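Alginate lyase (Paenibacillus sp. FPU-7, PDB 6KFN) cleaves alginate, a brown-algal polysaccharide, by beta-elimination, using a right-handed parallel beta-helix fold. Local coordinates at residues 182-187 and 213-218. Residues are numbered along the deposited sequence; the frame is centred on the assembly and turned at random. Where two conformers were deposited one is given.
Sequences EHIDIK and SFIDVK. With NA (sodium ion), chain B.
E182 lies beside D216 on the next coil of the right-handed beta-helix, their carboxylate planes 26° apart. OE1 of E182 binds a sodium ion at 2.5 Å; OE2 accepts from a water that also donates to S213 OG. Past H183, whose CB packs on F214 O, strands 184-186 and 215-217 run parallel. I184 N donates to F214 O, and I184 O accepts from D216 N. With CG anti to the backbone N (chi1 -169°), D185 turns OD2 to the sodium, beside E182, E147 and three waters, and the syn lone pair of OD1 to K218 NZ (2.8 Å). On the other face, I186 CD1 meets I215 CG2 (4.2 Å) and V217 CG2 in the apolar interior. K187 bends back at chi2 (-60°), bringing NZ above the D185 carboxylate plane, 2.8 Å from OD2, and NZ also donates to a sodium-bound water. Replacing K187 by alanine would probably cost OD2 its ammonium partner and this water its donor. K218 NZ also meets D216 OD2 from above the carboxylate plane; D216 OD1 is hydrogen-bonded to H244. Sodium and two ammonium groups probably offset much of the charge of E147, E182, D185 and D216, whose carboxylates let the two NZ atoms sit 3.5 Å apart.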
loop_
_atom_site.group_PDB
_atom_site.type_symbol
_atom_site.label_atom_id
_atom_site.label_comp_id
_atom_site.label_asym_id
_atom_site.label_seq_id
_atom_site.Cartn_x
_atom_site.Cartn_y
_atom_site.Cartn_z
ATOM N N GLU A 182 -8.068 -0.280 6.910
ATOM C CA GLU A 182 -7.748 -1.524 6.224
ATOM C C GLU A 182 -6.254 -1.605 5.965
ATOM O O GLU A 182 -5.589 -0.616 5.672
ATOM C CB GLU A 182 -8.457 -1.659 4.868
ATOM C CG GLU A 182 -9.968 -1.671 4.918
ATOM C CD GLU A 182 -10.619 -0.312 4.852
ATOM O OE1 GLU A 182 -9.959 0.725 4.887
ATOM O OE2 GLU A 182 -11.906 -0.361 4.735
ATOM N N HIS A 183 -5.735 -2.827 5.970
ATOM C CA HIS A 183 -4.380 -3.036 5.473
ATOM C C HIS A 183 -4.260 -2.611 4.031
ATOM O O HIS A 183 -3.270 -1.972 3.658
ATOM C CB HIS A 183 -3.939 -4.488 5.710
ATOM C CG HIS A 183 -3.687 -4.748 7.149
ATOM N ND1 HIS A 183 -2.997 -5.865 7.581
ATOM C CD2 HIS A 183 -3.922 -3.972 8.240
ATOM C CE1 HIS A 183 -2.913 -5.791 8.899
ATOM N NE2 HIS A 183 -3.471 -4.675 9.325
ATOM N N ILE A 184 -5.252 -2.956 3.206
ATOM C CA ILE A 184 -5.276 -2.569 1.809
ATOM C C ILE A 184 -6.711 -2.156 1.467
ATOM O O ILE A 184 -7.647 -2.922 1.676
ATOM C CB ILE A 184 -4.813 -3.658 0.858
ATOM C CG1 ILE A 184 -3.437 -4.201 1.303
ATOM C CG2 ILE A 184 -4.761 -3.146 -0.580
ATOM C CD1 ILE A 184 -3.015 -5.450 0.623
ATOM N N ASP A 185 -6.858 -0.936 0.937
ATOM C CA ASP A 185 -8.157 -0.409 0.491
ATOM C C ASP A 185 -8.028 -0.157 -0.998
ATOM O O ASP A 185 -7.250 0.699 -1.408
ATOM C CB ASP A 185 -8.518 0.832 1.278
ATOM C CG ASP A 185 -9.943 1.297 1.085
ATOM O OD1 ASP A 185 -10.681 0.660 0.357
ATOM O OD2 ASP A 185 -10.302 2.319 1.748
ATOM N N ILE A 186 -8.733 -0.972 -1.799
ATOM C CA ILE A 186 -8.653 -0.926 -3.262
ATOM C C ILE A 186 -9.884 -0.168 -3.748
ATOM O O ILE A 186 -10.998 -0.687 -3.643
ATOM C CB ILE A 186 -8.581 -2.339 -3.840
ATOM C CG1 ILE A 186 -7.367 -3.092 -3.299
ATOM C CG2 ILE A 186 -8.574 -2.272 -5.358
ATOM C CD1 ILE A 186 -7.292 -4.549 -3.684
ATOM N N LYS A 187 -9.707 1.050 -4.242
ATOM C CA LYS A 187 -10.847 1.891 -4.539
ATOM C C LYS A 187 -11.541 1.557 -5.853
ATOM O O LYS A 187 -10.959 1.061 -6.829
ATOM C CB LYS A 187 -10.428 3.363 -4.578
ATOM C CG LYS A 187 -9.955 3.876 -3.221
ATOM C CD LYS A 187 -11.080 3.756 -2.181
ATOM C CE LYS A 187 -10.799 4.291 -0.821
ATOM N NZ LYS A 187 -11.853 3.987 0.180
ATOM N N SER A 213 -11.936 -4.822 8.044
ATOM C CA SER A 213 -11.452 -6.016 7.370
ATOM C C SER A 213 -9.988 -5.784 6.991
ATOM O O SER A 213 -9.511 -4.646 6.976
ATOM C CB SER A 213 -12.281 -6.343 6.125
ATOM O OG SER A 213 -12.203 -5.283 5.171
ATOM N N PHE A 214 -9.267 -6.865 6.668
ATOM C CA PHE A 214 -7.901 -6.705 6.168
ATOM C C PHE A 214 -7.858 -5.929 4.855
ATOM O O PHE A 214 -6.994 -5.084 4.642
ATOM C CB PHE A 214 -7.195 -8.048 5.958
ATOM C CG PHE A 214 -7.153 -8.983 7.144
ATOM C CD1 PHE A 214 -6.557 -8.621 8.358
ATOM C CD2 PHE A 214 -7.679 -10.258 7.028
ATOM C CE1 PHE A 214 -6.526 -9.527 9.413
ATOM C CE2 PHE A 214 -7.629 -11.147 8.075
ATOM C CZ PHE A 214 -7.050 -10.789 9.270
ATOM N N ILE A 215 -8.760 -6.320 3.942
ATOM C CA ILE A 215 -8.827 -5.734 2.618
ATOM C C ILE A 215 -10.288 -5.396 2.342
ATOM O O ILE A 215 -11.190 -6.181 2.663
ATOM C CB ILE A 215 -8.308 -6.696 1.508
ATOM C CG1 ILE A 215 -6.897 -7.187 1.861
ATOM C CG2 ILE A 215 -8.345 -5.995 0.150
ATOM C CD1 ILE A 215 -6.300 -8.148 0.846
ATOM N N ASP A 216 -10.520 -4.241 1.730
ATOM C CA ASP A 216 -11.807 -3.909 1.117
ATOM C C ASP A 216 -11.542 -3.701 -0.367
ATOM O O ASP A 216 -10.676 -2.913 -0.729
ATOM C CB ASP A 216 -12.450 -2.678 1.729
ATOM C CG ASP A 216 -13.914 -2.491 1.352
ATOM O OD1 ASP A 216 -14.510 -3.437 0.779
ATOM O OD2 ASP A 216 -14.438 -1.400 1.670
ATOM N N VAL A 217 -12.289 -4.432 -1.193
ATOM C CA VAL A 217 -12.129 -4.403 -2.649
ATOM C C VAL A 217 -13.318 -3.671 -3.242
ATOM O O VAL A 217 -14.440 -4.186 -3.225
ATOM C CB VAL A 217 -12.025 -5.794 -3.265
ATOM C CG1 VAL A 217 -11.806 -5.668 -4.764
ATOM C CG2 VAL A 217 -10.927 -6.612 -2.608
ATOM N N LYS A 218 -13.057 -2.483 -3.705
ATOM C CA LYS A 218 -14.057 -1.676 -4.430
ATOM C C LYS A 218 -13.739 -1.491 -5.932
ATOM O O LYS A 218 -14.537 -1.030 -6.837
ATOM C CB LYS A 218 -14.265 -0.334 -3.744
ATOM C CG LYS A 218 -15.118 -0.467 -2.503
ATOM C CD LYS A 218 -14.895 0.613 -1.515
ATOM C CE LYS A 218 -13.556 0.385 -0.895
ATOM N NZ LYS A 218 -13.455 0.902 0.491
HETATM NA NA NA B . -10.605 3.002 4.105
HETATM O O HOH W 1 -13.224 -2.689 5.762
HETATM O O HOH W 2 -12.738 1.967 4.155
HETATM O O HOH W 3 -11.484 5.072 3.181
HETATM O O HOH W 4 -11.208 3.672 6.328
#